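PDB 1I4U: crustacyanin-C1 subunit, which binds the carotenoid astaxanthin, the pigment that gives the lobster carapace its blue colour, as a lipocalin subunit of crustacyanin. Local coordinates for residues V15-E23 against P85-L93. Sequence-based numbering, arbitrary orientation.
Sequences VDRNKLWAE and PNPFGEPHL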
# COMPACT_ATOMS: atom_id res chain seq x y z
N VAL A 15 -1.46 -19.42 -2.05
CA VAL A 15 -2.55 -18.92 -2.88
C VAL A 15 -2.26 -18.99 -4.39
O VAL A 15 -1.45 -18.16 -4.86
CB VAL A 15 -2.88 -17.44 -2.60
CG1 VAL A 15 -3.83 -16.98 -3.71
CG2 VAL A 15 -3.46 -17.24 -1.22
N ASP A 16 -2.87 -19.91 -5.09
CA ASP A 16 -2.85 -20.25 -6.49
C ASP A 16 -3.47 -19.17 -7.37
O ASP A 16 -4.50 -19.28 -7.97
CB ASP A 16 -3.60 -21.57 -6.74
CG ASP A 16 -3.49 -21.99 -8.20
OD1 ASP A 16 -2.58 -21.49 -8.90
OD2 ASP A 16 -4.32 -22.82 -8.62
N ARG A 17 -2.75 -18.08 -7.44
CA ARG A 17 -3.15 -16.94 -8.23
C ARG A 17 -3.25 -17.18 -9.73
O ARG A 17 -4.17 -16.60 -10.31
CB ARG A 17 -2.13 -15.86 -7.89
CG ARG A 17 -2.34 -15.24 -6.52
CD ARG A 17 -1.36 -14.06 -6.44
NE ARG A 17 -0.02 -14.59 -6.12
CZ ARG A 17 1.15 -14.21 -6.59
NH1 ARG A 17 1.46 -13.28 -7.49
NH2 ARG A 17 2.25 -14.84 -6.14
N ASN A 18 -2.39 -17.95 -10.43
CA ASN A 18 -2.47 -17.99 -11.90
C ASN A 18 -3.79 -18.60 -12.37
O ASN A 18 -4.41 -18.20 -13.36
CB ASN A 18 -1.33 -18.72 -12.65
CG ASN A 18 -1.35 -18.06 -14.05
OD1 ASN A 18 -2.36 -18.23 -14.75
ND2 ASN A 18 -0.33 -17.29 -14.40
N LYS A 19 -4.20 -19.63 -11.65
CA LYS A 19 -5.45 -20.27 -12.02
C LYS A 19 -6.60 -19.29 -11.84
O LYS A 19 -7.49 -19.17 -12.70
CB LYS A 19 -5.66 -21.50 -11.16
CG LYS A 19 -7.08 -22.04 -11.23
CD LYS A 19 -7.46 -22.69 -9.91
CE LYS A 19 -7.93 -21.66 -8.89
NZ LYS A 19 -8.54 -22.34 -7.70
N LEU A 20 -6.59 -18.60 -10.69
CA LEU A 20 -7.69 -17.69 -10.37
C LEU A 20 -7.71 -16.60 -11.42
O LEU A 20 -8.74 -16.18 -11.96
CB LEU A 20 -7.52 -17.14 -8.95
CG LEU A 20 -7.74 -18.15 -7.80
CD1 LEU A 20 -7.28 -17.56 -6.47
CD2 LEU A 20 -9.19 -18.60 -7.68
N TRP A 21 -6.52 -16.12 -11.72
CA TRP A 21 -6.39 -15.00 -12.64
C TRP A 21 -7.00 -15.38 -13.98
O TRP A 21 -7.79 -14.67 -14.59
CB TRP A 21 -4.92 -14.61 -12.79
CG TRP A 21 -4.67 -13.44 -13.68
CD1 TRP A 21 -4.16 -13.47 -14.95
CD2 TRP A 21 -4.88 -12.04 -13.42
NE1 TRP A 21 -4.05 -12.20 -15.48
CE2 TRP A 21 -4.50 -11.29 -14.55
CE3 TRP A 21 -5.39 -11.33 -12.33
CZ2 TRP A 21 -4.58 -9.89 -14.65
CZ3 TRP A 21 -5.46 -9.95 -12.41
CH2 TRP A 21 -5.07 -9.23 -13.56
N ALA A 22 -6.58 -16.54 -14.48
CA ALA A 22 -7.11 -17.03 -15.76
C ALA A 22 -8.62 -17.30 -15.71
O ALA A 22 -9.35 -17.11 -16.69
CB ALA A 22 -6.33 -18.26 -16.17
N GLU A 23 -9.19 -17.78 -14.59
CA GLU A 23 -10.63 -17.91 -14.52
C GLU A 23 -11.36 -16.58 -14.57
O GLU A 23 -12.50 -16.45 -15.07
CB GLU A 23 -11.04 -18.55 -13.17
CG GLU A 23 -10.67 -20.02 -13.12
CD GLU A 23 -10.88 -20.65 -11.76
OE1 GLU A 23 -11.07 -19.98 -10.72
OE2 GLU A 23 -10.79 -21.88 -11.77
N PRO A 85 -4.98 -4.25 -13.07
CA PRO A 85 -3.96 -5.31 -12.96
C PRO A 85 -2.68 -4.80 -12.29
O PRO A 85 -2.23 -3.67 -12.45
CB PRO A 85 -3.71 -5.69 -14.43
CG PRO A 85 -5.01 -5.34 -15.09
CD PRO A 85 -5.36 -3.98 -14.48
N ASN A 86 -2.07 -5.69 -11.52
CA ASN A 86 -0.82 -5.35 -10.85
C ASN A 86 0.19 -4.82 -11.86
O ASN A 86 0.35 -5.38 -12.95
CB ASN A 86 -0.24 -6.56 -10.15
CG ASN A 86 1.18 -6.27 -9.71
OD1 ASN A 86 2.13 -6.47 -10.48
ND2 ASN A 86 1.35 -5.80 -8.50
N PRO A 87 0.80 -3.65 -11.62
CA PRO A 87 1.65 -3.04 -12.66
C PRO A 87 2.92 -3.79 -13.07
O PRO A 87 3.54 -3.45 -14.11
CB PRO A 87 2.02 -1.68 -12.07
CG PRO A 87 0.90 -1.36 -11.13
CD PRO A 87 0.60 -2.70 -10.50
N PHE A 88 3.33 -4.81 -12.35
CA PHE A 88 4.48 -5.61 -12.74
C PHE A 88 4.07 -6.85 -13.51
O PHE A 88 4.91 -7.71 -13.82
CB PHE A 88 5.21 -6.04 -11.49
CG PHE A 88 5.85 -4.90 -10.74
CD1 PHE A 88 7.10 -4.44 -11.08
CD2 PHE A 88 5.20 -4.29 -9.68
CE1 PHE A 88 7.64 -3.40 -10.37
CE2 PHE A 88 5.72 -3.23 -8.99
CZ PHE A 88 6.99 -2.75 -9.33
N GLY A 89 2.78 -6.98 -13.81
CA GLY A 89 2.30 -8.15 -14.55
C GLY A 89 2.03 -9.35 -13.67
O GLY A 89 1.81 -10.45 -14.17
N GLU A 90 2.02 -9.21 -12.35
CA GLU A 90 1.68 -10.29 -11.42
C GLU A 90 0.20 -10.61 -11.62
O GLU A 90 -0.63 -9.77 -11.97
CB GLU A 90 1.98 -9.90 -9.97
CG GLU A 90 3.47 -9.67 -9.71
CD GLU A 90 3.79 -8.99 -8.40
OE1 GLU A 90 2.99 -8.88 -7.46
OE2 GLU A 90 4.95 -8.53 -8.23
N PRO A 91 -0.16 -11.88 -11.44
CA PRO A 91 -1.50 -12.40 -11.60
C PRO A 91 -2.47 -12.06 -10.50
O PRO A 91 -3.16 -12.93 -9.96
CB PRO A 91 -1.25 -13.92 -11.68
CG PRO A 91 -0.05 -14.12 -10.84
CD PRO A 91 0.82 -12.93 -11.16
N HIS A 92 -2.54 -10.77 -10.21
CA HIS A 92 -3.58 -10.28 -9.32
C HIS A 92 -3.83 -8.81 -9.61
O HIS A 92 -3.07 -8.18 -10.32
CB HIS A 92 -3.17 -10.53 -7.90
CG HIS A 92 -1.94 -9.87 -7.43
ND1 HIS A 92 -1.72 -8.62 -6.98
CD2 HIS A 92 -0.72 -10.42 -7.35
CE1 HIS A 92 -0.43 -8.46 -6.65
NE2 HIS A 92 0.21 -9.56 -6.86
N LEU A 93 -4.92 -8.33 -9.04
CA LEU A 93 -5.30 -6.94 -9.16
C LEU A 93 -4.64 -6.14 -8.03
O LEU A 93 -4.33 -6.64 -6.95
CB LEU A 93 -6.83 -6.79 -9.02
CG LEU A 93 -7.62 -7.54 -10.09
CD1 LEU A 93 -9.04 -7.76 -9.64
CD2 LEU A 93 -7.49 -6.77 -11.41
O HOH W 1 -5.18 -14.28 -8.75
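Pro-91 O and Arg-17 O both accept from one bridging water, at 2.7 Å from Pro-91 O, tying the first turn of the helix to the loop. Pro-91 O also lies against the CB atoms of Arg-17 and Trp-21. The Trp-21 indole, CG anti to the backbone N (chi1 -178°), reaches along the loop and takes Pro-91 CA over one face, a CH-pi contact 4.1 Å from the centroid of its five-membered ring. The six-membered ring runs on past the backbone of His-92, CZ3 standing 3.4 Å from His-92 C, to meet Leu-93 CD2, while Pro-85 CB abuts the ring edge at CH2 (3.9 Å). With an alanine in place of Trp-21, a gap is likely to open between helix and loop, taking from Pro-91, and in part from Leu-93, the apolar surface they pack on. Arg-17 bends at chi3, bringing NH1 to the edge of the His-92 imidazole, 3.6 Å from CD2. That imidazole donates twice: NE2 to Glu-90 OE1 (2.9 Å), bent at 133°, and ND1, nearly straight, to Leu-93 O. Glu-90 OE2 accepts from Asn-99 N of the second subunit. The contact fastens helix 17-24 to the loop joining barrel strands 76-85 and 93-97, with Leu-20 packed on Val-106 of strand 102-110.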